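Long-range contacts in UTP-glucose-1-phosphate uridylyltransferase 2 (Trypanosoma brucei, PDB 3GUE), which probably catalyses the reversible transfer of a uridylyl group from UTP to glucose 1-phosphate, giving UDP-glucose and diphosphate: residues 49-58 with 291-300; 449-460 with 470-481. All coordinates share one frame; numbering follows the deposited sequence.

Overall arrangement
Contact 1 and contact 2 lie in different parts of the chain, their centres about 35 Å apart and their nearest atoms about 13 Å apart, and they share no strand or helix. Contact 1, the more central, joins two largely irregular segments in the nucleotidyltransferase part of the fold; 291-300 leads into strand 300-309 of the mixed seven-stranded sheet, and Phe292 lies near the UDP-glucose site. Its grip is ionic at one end, water-mediated in the middle and aromatic at the other. Contact 2 lies farther out, in the carboxy-terminal coils of parallel strands, where backbone hydrogen bonds repeat between 449-460 and 470-481, aliphatic side chains fill the interior, and the surface mixes polar groups with valines.

Contact 1. Residues 49-58 with 291-300. Unlike the reference sequence in segment 49-58: Ser53 (reference Phe). With SO4 (sulfate ion), chain G.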
loop_
_atom_site.group_PDB
_atom_site.type_symbol
_atom_site.label_atom_id
_atom_site.label_comp_id
_atom_site.label_asym_id
_atom_site.label_seq_id
_atom_site.Cartn_x
_atom_site.Cartn_y
_atom_site.Cartn_z
ATOM N N GLU A 49 9.539 -7.315 -19.301
ATOM C CA GLU A 49 8.421 -7.030 -20.217
ATOM C C GLU A 49 8.164 -8.180 -21.165
ATOM O O GLU A 49 7.017 -8.470 -21.501
ATOM C CB GLU A 49 8.661 -5.732 -21.010
ATOM C CG GLU A 49 7.435 -5.219 -21.806
ATOM C CD GLU A 49 6.318 -4.728 -20.900
ATOM O OE1 GLU A 49 6.606 -4.422 -19.725
ATOM O OE2 GLU A 49 5.158 -4.647 -21.363
ATOM N N LYS A 50 9.236 -8.845 -21.573
ATOM C CA LYS A 50 9.146 -9.892 -22.577
ATOM C C LYS A 50 8.583 -11.230 -22.045
ATOM O O LYS A 50 8.318 -12.173 -22.838
ATOM C CB LYS A 50 10.488 -10.047 -23.284
ATOM C CG LYS A 50 10.731 -8.931 -24.302
ATOM C CD LYS A 50 11.873 -9.247 -25.259
ATOM C CE LYS A 50 12.243 -8.032 -26.105
ATOM N NZ LYS A 50 13.482 -8.265 -26.964
ATOM N N SER A 51 8.337 -11.264 -20.728
ATOM C CA SER A 51 7.818 -12.449 -20.023
ATOM C C SER A 51 6.305 -12.393 -19.832
ATOM O O SER A 51 5.678 -13.363 -19.373
ATOM C CB SER A 51 8.521 -12.626 -18.659
ATOM O OG SER A 51 8.075 -11.664 -17.708
ATOM N N ILE A 52 5.724 -11.249 -20.178
ATOM C CA ILE A 52 4.318 -11.018 -19.931
ATOM C C ILE A 52 3.626 -10.360 -21.114
ATOM O O ILE A 52 4.270 -9.808 -22.023
ATOM C CB ILE A 52 4.097 -10.151 -18.670
ATOM C CG1 ILE A 52 4.963 -8.886 -18.740
ATOM C CG2 ILE A 52 4.361 -10.988 -17.411
ATOM C CD1 ILE A 52 4.478 -7.757 -17.891
ATOM N N SER A 53 2.306 -10.437 -21.070
ATOM C CA SER A 53 1.420 -9.868 -22.069
ATOM C C SER A 53 0.471 -8.940 -21.324
ATOM O O SER A 53 0.161 -9.198 -20.160
ATOM C CB SER A 53 0.623 -10.978 -22.727
ATOM O OG SER A 53 1.486 -11.746 -23.536
ATOM N N PRO A 54 0.020 -7.851 -21.973
ATOM C CA PRO A 54 -0.940 -6.959 -21.312
ATOM C C PRO A 54 -2.354 -7.551 -21.128
ATOM O O PRO A 54 -2.822 -8.327 -21.952
ATOM C CB PRO A 54 -0.975 -5.733 -22.230
ATOM C CG PRO A 54 -0.564 -6.253 -23.564
ATOM C CD PRO A 54 0.393 -7.367 -23.317
ATOM N N VAL A 55 -2.997 -7.184 -20.031
ATOM C CA VAL A 55 -4.419 -7.450 -19.817
ATOM C C VAL A 55 -5.257 -6.376 -20.530
ATOM O O VAL A 55 -5.308 -5.214 -20.097
ATOM C CB VAL A 55 -4.778 -7.478 -18.308
ATOM C CG1 VAL A 55 -6.281 -7.718 -18.120
ATOM C CG2 VAL A 55 -3.982 -8.517 -17.578
ATOM N N GLU A 56 -5.946 -6.797 -21.584
ATOM C CA GLU A 56 -6.645 -5.902 -22.505
ATOM C C GLU A 56 -8.074 -5.587 -22.086
ATOM O O GLU A 56 -8.647 -4.552 -22.475
ATOM C CB GLU A 56 -6.622 -6.507 -23.917
ATOM C CG GLU A 56 -7.563 -7.703 -24.159
ATOM C CD GLU A 56 -6.944 -9.092 -23.908
ATOM O OE1 GLU A 56 -6.127 -9.280 -22.955
ATOM O OE2 GLU A 56 -7.317 -10.015 -24.678
ATOM N N SER A 57 -8.660 -6.478 -21.294
ATOM C CA SER A 57 -10.027 -6.294 -20.867
ATOM C C SER A 57 -10.243 -6.945 -19.511
ATOM O O SER A 57 -9.497 -7.876 -19.154
ATOM C CB SER A 57 -11.007 -6.819 -21.925
ATOM O OG SER A 57 -11.007 -8.226 -21.989
ATOM N N LEU A 58 -11.208 -6.394 -18.756
ATOM C CA LEU A 58 -11.678 -6.948 -17.471
ATOM C C LEU A 58 -13.155 -6.608 -17.169
ATOM O O LEU A 58 -13.661 -5.596 -17.638
ATOM C CB LEU A 58 -10.818 -6.446 -16.302
ATOM C CG LEU A 58 -9.397 -6.933 -16.036
ATOM C CD1 LEU A 58 -8.776 -6.086 -14.906
ATOM C CD2 LEU A 58 -9.363 -8.422 -15.681
ATOM N N SER A 291 7.991 0.920 -20.378
ATOM C CA SER A 291 6.868 -0.027 -20.436
ATOM C C SER A 291 6.055 -0.065 -19.124
ATOM O O SER A 291 4.832 0.122 -19.138
ATOM C CB SER A 291 7.379 -1.429 -20.793
ATOM O OG SER A 291 8.037 -1.449 -22.047
ATOM N N PHE A 292 6.719 -0.286 -17.985
ATOM C CA PHE A 292 5.990 -0.345 -16.711
ATOM C C PHE A 292 5.086 0.879 -16.557
ATOM O O PHE A 292 4.008 0.771 -15.958
ATOM C CB PHE A 292 6.940 -0.495 -15.504
ATOM C CG PHE A 292 6.236 -0.584 -14.156
ATOM C CD1 PHE A 292 5.936 -1.820 -13.601
ATOM C CD2 PHE A 292 5.918 0.583 -13.427
ATOM C CE1 PHE A 292 5.294 -1.919 -12.366
ATOM C CE2 PHE A 292 5.301 0.508 -12.183
ATOM C CZ PHE A 292 4.979 -0.752 -11.642
ATOM N N GLN A 293 5.527 2.013 -17.122
ATOM C CA GLN A 293 4.852 3.334 -16.979
ATOM C C GLN A 293 3.983 3.738 -18.176
ATOM O O GLN A 293 3.430 4.836 -18.216
ATOM C CB GLN A 293 5.852 4.452 -16.636
ATOM C CG GLN A 293 6.598 4.273 -15.311
ATOM C CD GLN A 293 5.727 4.524 -14.085
ATOM O OE1 GLN A 293 4.559 4.911 -14.191
ATOM N NE2 GLN A 293 6.315 4.356 -12.913
ATOM N N ASN A 294 3.848 2.836 -19.136
ATOM C CA ASN A 294 2.880 2.991 -20.215
ATOM C C ASN A 294 1.474 2.665 -19.671
ATOM O O ASN A 294 1.114 1.503 -19.573
ATOM C CB ASN A 294 3.274 2.054 -21.362
ATOM C CG ASN A 294 2.481 2.294 -22.619
ATOM O OD1 ASN A 294 1.342 2.748 -22.573
ATOM N ND2 ASN A 294 3.083 1.980 -23.767
ATOM N N ILE A 295 0.691 3.687 -19.305
ATOM C CA ILE A 295 -0.600 3.455 -18.634
ATOM C C ILE A 295 -1.674 2.936 -19.601
ATOM O O ILE A 295 -2.712 2.410 -19.162
ATOM C CB ILE A 295 -1.128 4.703 -17.873
ATOM C CG1 ILE A 295 -1.537 5.824 -18.860
ATOM C CG2 ILE A 295 -0.110 5.176 -16.802
ATOM C CD1 ILE A 295 -2.288 6.962 -18.193
ATOM N N ALA A 296 -1.399 3.066 -20.900
ATOM C CA ALA A 296 -2.329 2.648 -21.941
ATOM C C ALA A 296 -2.169 1.153 -22.222
ATOM O O ALA A 296 -3.149 0.470 -22.474
ATOM C CB ALA A 296 -2.104 3.460 -23.201
ATOM N N LYS A 297 -0.920 0.668 -22.167
ATOM C CA LYS A 297 -0.613 -0.758 -22.318
ATOM C C LYS A 297 -0.961 -1.570 -21.063
ATOM O O LYS A 297 -1.639 -2.608 -21.133
ATOM C CB LYS A 297 0.869 -0.937 -22.673
ATOM C CG LYS A 297 1.210 -2.290 -23.272
ATOM C CD LYS A 297 2.682 -2.597 -23.116
ATOM C CE LYS A 297 3.072 -3.789 -23.970
ATOM N NZ LYS A 297 4.555 -3.926 -24.104
ATOM N N HIS A 298 -0.470 -1.093 -19.914
ATOM C CA HIS A 298 -0.706 -1.722 -18.637
ATOM C C HIS A 298 -1.645 -0.813 -17.840
ATOM O O HIS A 298 -1.215 -0.062 -16.968
ATOM C CB HIS A 298 0.630 -1.962 -17.927
ATOM C CG HIS A 298 1.554 -2.848 -18.702
ATOM N ND1 HIS A 298 1.274 -4.174 -18.958
ATOM C CD2 HIS A 298 2.727 -2.587 -19.320
ATOM C CE1 HIS A 298 2.264 -4.704 -19.650
ATOM N NE2 HIS A 298 3.152 -3.758 -19.896
ATOM N N CYS A 299 -2.931 -0.914 -18.191
ATOM C CA CYS A 299 -4.014 -0.007 -17.797
ATOM C C CYS A 299 -4.842 -0.431 -16.597
ATOM O O CYS A 299 -5.733 0.315 -16.154
ATOM C CB CYS A 299 -4.976 0.179 -18.985
ATOM S SG CYS A 299 -5.612 -1.346 -19.715
ATOM N N PHE A 300 -4.576 -1.628 -16.083
ATOM C CA PHE A 300 -5.285 -2.120 -14.902
ATOM C C PHE A 300 -4.382 -2.153 -13.663
ATOM O O PHE A 300 -3.488 -2.992 -13.533
ATOM C CB PHE A 300 -5.954 -3.465 -15.183
ATOM C CG PHE A 300 -6.971 -3.409 -16.286
ATOM C CD1 PHE A 300 -8.101 -2.602 -16.174
ATOM C CD2 PHE A 300 -6.788 -4.143 -17.449
ATOM C CE1 PHE A 300 -9.026 -2.533 -17.203
ATOM C CE2 PHE A 300 -7.742 -4.111 -18.490
ATOM C CZ PHE A 300 -8.855 -3.299 -18.365
HETATM S S SO4 G . 6.152 -0.067 -24.791
HETATM O O1 SO4 G . 7.510 0.132 -25.318
HETATM O O2 SO4 G . 5.206 -0.118 -25.908
HETATM O O3 SO4 G . 6.108 -1.320 -24.034
HETATM O O4 SO4 G . 5.849 1.030 -23.875
HETATM O O HOH W 1 -1.021 -5.486 -18.388
HETATM O O HOH W 2 -3.018 -4.156 -19.487
#
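Ser291, at the end of helix 289-292, sets its CB 3.3 Å from Glu49 OE1, while its OG donates to O3 of a sulfate ion, probably from the crystallisation liquor. Phe292 lies near Gly257 and Glu280 of the UDP-glucose site. Asn294 ND2 bonds sulfate O4 nearly straight (174°), and its OD1 accepts from Lys297 N in an Asx motif. The extended Lys297 chain lets NZ bond both sulfate O3 and Glu49 OE2, the latter in a 2.9 Å salt bridge on the anti side, tilted from the carboxylate plane. His298 NE2 donates in its ring plane to the syn lone pair of Glu49 OE2 at 2.6 Å, with ring and carboxylate planes 67° apart. A water links His298 ND1 to Val55 N, and a second joins Lys297 O to Val55 O. At Phe300, Leu58 CD1 makes a CH-pi contact over one ring face, 3.8 Å from the centroid; Cys299 SG sits over the opposite face, toward the rim. Beyond the segments, Ser53 bonds Tyr261 of strand 257-262 through the backbone, Arg279 pairs with Glu49 OE1 and His258 stacks on His298. Two donors on one carboxylate oxygen, with an arginine on the other, would favour an ionised Glu49.

Contact 2. Residues 449-460 with 470-481; sequences GADVSVRGNVVI and IGSGRVLDNEVV. Unlike the reference sequence in segment 470-481: Ser472 (reference Asn).
Leu476 and Ile460 meet inside the coil, their CD1 atoms 3.8 Å apart and their side chains at about a right angle. Val458 CG2 packs 3.9 Å from Leu476 CB. Val452 crosses Ile470, with Val452 CG2 4.0 Å from Ile470 CG2. Ile460 and Ile470 approach tip to tip, CG2 to CD1. With CG1 beside the backbone N (chi1 -51°), Ile460 directs CD1 to Leu476 and leaves CG2 for Ile470. Strands 453-455 and 475-477 run parallel, only 4° apart, and alternate bonds such as Leu476 N to Ser453 O join them. After a one-residue shift in register at the corner, the pairing resumes with Val459 beside Val480, Val481 N donating to Val459 O.

The outward side is looser and largely polar, with valines among the polar groups. Val475 CG1 lies over one face of the Arg455 guanidinium, 3.5 Å from CZ, while Arg455 NE donates to Ser453 OG at 2.8 Å. At the corner, Asn478 OD1 receives Asn457 N from above its amide plane (72°). Gly456, with positive phi, brings its CA to 3.3 Å from Asn478 ND2. At the other end, Ser472 OG accepts from Ala450 N, and Gly473 N, in a type II turn, donates to Ala450 O.

Successive parallel strands turning corners in this way are consistent with a left-handed beta-helix, as in the C-terminal domain of related UDP-glucose pyrophosphorylases. Backbone bonds join neighbouring coils while aliphatic branches fill the interior. Arg455 NH1 stays 4.6 Å from Asp477 OD2, beyond a salt bridge, and Arg474 pairs with Glu479 of its own segment, so charge pairing probably adds little across the two segments.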
loop_
_atom_site.group_PDB
_atom_site.type_symbol
_atom_site.label_atom_id
_atom_site.label_comp_id
_atom_site.label_asym_id
_atom_site.label_seq_id
_atom_site.Cartn_x
_atom_site.Cartn_y
_atom_site.Cartn_z
ATOM N N GLY A 449 2.215 29.953 -0.280
ATOM C CA GLY A 449 1.568 30.668 0.799
ATOM C C GLY A 449 0.100 30.272 0.794
ATOM O O GLY A 449 -0.253 29.167 0.360
ATOM N N ALA A 450 -0.751 31.192 1.243
ATOM C CA ALA A 450 -2.154 30.902 1.522
ATOM C C ALA A 450 -3.106 31.167 0.344
ATOM O O ALA A 450 -2.869 32.044 -0.504
ATOM C CB ALA A 450 -2.615 31.654 2.801
ATOM N N ASP A 451 -4.160 30.353 0.300
ATOM C CA ASP A 451 -5.245 30.420 -0.697
ATOM C C ASP A 451 -4.773 30.557 -2.155
ATOM O O ASP A 451 -5.385 31.249 -2.964
ATOM C CB ASP A 451 -6.271 31.488 -0.290
ATOM C CG ASP A 451 -6.743 31.313 1.153
ATOM O OD1 ASP A 451 -7.863 30.799 1.373
ATOM O OD2 ASP A 451 -5.975 31.662 2.075
ATOM N N VAL A 452 -3.672 29.891 -2.474
ATOM C CA VAL A 452 -3.212 29.737 -3.854
ATOM C C VAL A 452 -4.102 28.754 -4.618
ATOM O O VAL A 452 -4.401 27.675 -4.143
ATOM C CB VAL A 452 -1.718 29.322 -3.901
ATOM C CG1 VAL A 452 -1.277 28.988 -5.312
ATOM C CG2 VAL A 452 -0.863 30.461 -3.354
ATOM N N SER A 453 -4.542 29.155 -5.806
ATOM C CA SER A 453 -5.418 28.328 -6.625
ATOM C C SER A 453 -4.625 27.805 -7.818
ATOM O O SER A 453 -4.103 28.592 -8.608
ATOM C CB SER A 453 -6.645 29.150 -7.067
ATOM O OG SER A 453 -7.370 28.522 -8.115
ATOM N N VAL A 454 -4.482 26.485 -7.925
ATOM C CA VAL A 454 -3.760 25.910 -9.088
ATOM C C VAL A 454 -4.777 25.341 -10.106
ATOM O O VAL A 454 -5.644 24.526 -9.748
ATOM C CB VAL A 454 -2.676 24.853 -8.690
ATOM C CG1 VAL A 454 -2.084 24.187 -9.905
ATOM C CG2 VAL A 454 -1.572 25.447 -7.823
ATOM N N ARG A 455 -4.675 25.794 -11.360
ATOM C CA ARG A 455 -5.667 25.472 -12.378
ATOM C C ARG A 455 -5.025 24.998 -13.688
ATOM O O ARG A 455 -4.058 25.608 -14.191
ATOM C CB ARG A 455 -6.533 26.699 -12.681
ATOM C CG ARG A 455 -7.321 27.221 -11.511
ATOM C CD ARG A 455 -7.839 28.631 -11.786
ATOM N NE ARG A 455 -8.436 29.183 -10.572
ATOM C CZ ARG A 455 -9.092 30.335 -10.483
ATOM N NH1 ARG A 455 -9.264 31.113 -11.540
ATOM N NH2 ARG A 455 -9.570 30.712 -9.309
ATOM N N GLY A 456 -5.595 23.942 -14.256
ATOM C CA GLY A 456 -5.131 23.418 -15.546
ATOM C C GLY A 456 -3.800 22.704 -15.399
ATOM O O GLY A 456 -3.650 21.896 -14.485
ATOM N N ASN A 457 -2.871 22.979 -16.325
ATOM C CA ASN A 457 -1.496 22.474 -16.288
ATOM C C ASN A 457 -0.458 23.513 -15.828
ATOM O O ASN A 457 -0.047 24.385 -16.614
ATOM C CB ASN A 457 -1.094 21.927 -17.661
ATOM C CG ASN A 457 -1.913 20.712 -18.069
ATOM O OD1 ASN A 457 -2.308 20.571 -19.219
ATOM N ND2 ASN A 457 -2.182 19.841 -17.118
ATOM N N VAL A 458 -0.018 23.404 -14.572
ATOM C CA VAL A 458 0.900 24.379 -13.968
ATOM C C VAL A 458 2.327 23.851 -13.785
ATOM O O VAL A 458 2.531 22.764 -13.244
ATOM C CB VAL A 458 0.329 24.940 -12.645
ATOM C CG1 VAL A 458 1.372 25.781 -11.846
ATOM C CG2 VAL A 458 -0.900 25.772 -12.938
ATOM N N VAL A 459 3.310 24.635 -14.237
ATOM C CA VAL A 459 4.716 24.350 -13.962
ATOM C C VAL A 459 5.338 25.472 -13.080
ATOM O O VAL A 459 5.125 26.677 -13.329
ATOM C CB VAL A 459 5.541 24.120 -15.282
ATOM C CG1 VAL A 459 7.011 23.772 -14.977
ATOM C CG2 VAL A 459 4.903 23.007 -16.161
ATOM N N ILE A 460 6.091 25.077 -12.051
ATOM C CA ILE A 460 6.822 26.040 -11.213
ATOM C C ILE A 460 8.284 25.597 -11.070
ATOM O O ILE A 460 8.562 24.642 -10.349
ATOM C CB ILE A 460 6.168 26.216 -9.788
ATOM C CG1 ILE A 460 4.658 26.498 -9.887
ATOM C CG2 ILE A 460 6.874 27.341 -8.982
ATOM C CD1 ILE A 460 3.929 26.637 -8.498
ATOM N N ILE A 470 5.364 31.592 -3.420
ATOM C CA ILE A 470 4.175 31.874 -4.209
ATOM C C ILE A 470 3.195 32.670 -3.334
ATOM O O ILE A 470 2.586 32.131 -2.406
ATOM C CB ILE A 470 3.529 30.580 -4.841
ATOM C CG1 ILE A 470 4.573 29.724 -5.592
ATOM C CG2 ILE A 470 2.341 30.953 -5.740
ATOM C CD1 ILE A 470 5.329 30.448 -6.759
ATOM N N GLY A 471 3.070 33.956 -3.633
ATOM C CA GLY A 471 2.237 34.880 -2.850
ATOM C C GLY A 471 0.853 34.342 -2.521
ATOM O O GLY A 471 0.247 33.608 -3.310
ATOM N N SER A 472 0.350 34.700 -1.350
ATOM C CA SER A 472 -1.002 34.317 -0.939
ATOM C C SER A 472 -2.077 34.863 -1.908
ATOM O O SER A 472 -2.022 36.009 -2.330
ATOM C CB SER A 472 -1.256 34.751 0.509
ATOM O OG SER A 472 -0.301 34.159 1.387
ATOM N N GLY A 473 -3.015 34.010 -2.308
ATOM C CA GLY A 473 -4.085 34.412 -3.223
ATOM C C GLY A 473 -3.713 34.338 -4.698
ATOM O O GLY A 473 -4.549 34.607 -5.558
ATOM N N ARG A 474 -2.459 33.991 -4.994
ATOM C CA ARG A 474 -1.998 33.787 -6.386
ATOM C C ARG A 474 -2.828 32.728 -7.116
ATOM O O ARG A 474 -3.006 31.615 -6.626
ATOM C CB ARG A 474 -0.521 33.377 -6.402
ATOM C CG ARG A 474 0.072 33.122 -7.784
ATOM C CD ARG A 474 0.643 34.390 -8.381
ATOM N NE ARG A 474 1.200 34.178 -9.720
ATOM C CZ ARG A 474 2.488 33.965 -9.976
ATOM N NH1 ARG A 474 3.384 33.939 -8.990
ATOM N NH2 ARG A 474 2.884 33.780 -11.221
ATOM N N VAL A 475 -3.353 33.097 -8.276
ATOM C CA VAL A 475 -4.007 32.141 -9.182
ATOM C C VAL A 475 -3.003 31.723 -10.267
ATOM O O VAL A 475 -2.514 32.553 -11.043
ATOM C CB VAL A 475 -5.287 32.738 -9.869
ATOM C CG1 VAL A 475 -5.878 31.715 -10.860
ATOM C CG2 VAL A 475 -6.325 33.177 -8.848
ATOM N N LEU A 476 -2.692 30.437 -10.307
ATOM C CA LEU A 476 -1.888 29.884 -11.375
ATOM C C LEU A 476 -2.790 29.081 -12.291
ATOM O O LEU A 476 -3.208 27.957 -11.965
ATOM C CB LEU A 476 -0.769 29.019 -10.818
ATOM C CG LEU A 476 0.311 29.736 -10.017
ATOM C CD1 LEU A 476 0.860 28.733 -9.049
ATOM C CD2 LEU A 476 1.409 30.336 -10.930
ATOM N N ASP A 477 -3.084 29.684 -13.437
ATOM C CA ASP A 477 -4.072 29.163 -14.373
ATOM C C ASP A 477 -3.383 28.744 -15.674
ATOM O O ASP A 477 -3.068 29.603 -16.515
ATOM C CB ASP A 477 -5.095 30.266 -14.652
ATOM C CG ASP A 477 -6.319 29.769 -15.399
ATOM O OD1 ASP A 477 -6.380 28.573 -15.749
ATOM O OD2 ASP A 477 -7.229 30.597 -15.627
ATOM N N ASN A 478 -3.136 27.441 -15.831
ATOM C CA ASN A 478 -2.420 26.929 -17.003
ATOM C C ASN A 478 -1.102 27.678 -17.302
ATOM O O ASN A 478 -0.746 27.933 -18.470
ATOM C CB ASN A 478 -3.359 26.929 -18.219
ATOM C CG ASN A 478 -4.000 25.600 -18.426
ATOM O OD1 ASN A 478 -3.342 24.645 -18.851
ATOM N ND2 ASN A 478 -5.282 25.498 -18.073
ATOM N N GLU A 479 -0.388 28.019 -16.232
ATOM C CA GLU A 479 0.774 28.900 -16.296
ATOM C C GLU A 479 2.064 28.130 -16.040
ATOM O O GLU A 479 2.082 27.161 -15.286
ATOM C CB GLU A 479 0.600 30.014 -15.262
ATOM C CG GLU A 479 1.745 31.001 -15.095
ATOM C CD GLU A 479 1.358 32.197 -14.210
ATOM O OE1 GLU A 479 0.301 32.137 -13.547
ATOM O OE2 GLU A 479 2.101 33.202 -14.191
ATOM N N VAL A 480 3.135 28.583 -16.680
ATOM C CA VAL A 480 4.469 28.077 -16.452
ATOM C C VAL A 480 5.238 29.215 -15.787
ATOM O O VAL A 480 5.355 30.309 -16.364
ATOM C CB VAL A 480 5.139 27.634 -17.790
ATOM C CG1 VAL A 480 6.650 27.490 -17.641
ATOM C CG2 VAL A 480 4.525 26.336 -18.298
ATOM N N VAL A 481 5.755 28.944 -14.589
ATOM C CA VAL A 481 6.525 29.911 -13.796
ATOM C C VAL A 481 7.988 29.472 -13.748
ATOM O O VAL A 481 8.307 28.371 -13.315
ATOM C CB VAL A 481 5.916 30.099 -12.363
ATOM C CG1 VAL A 481 6.719 31.095 -11.508
ATOM C CG2 VAL A 481 4.459 30.546 -12.466
HETATM O O HOH W 3 -6.662 32.144 -5.122
HETATM O O HOH W 4 -1.839 23.588 -20.626
HETATM O O HOH W 5 0.720 24.944 -19.372
#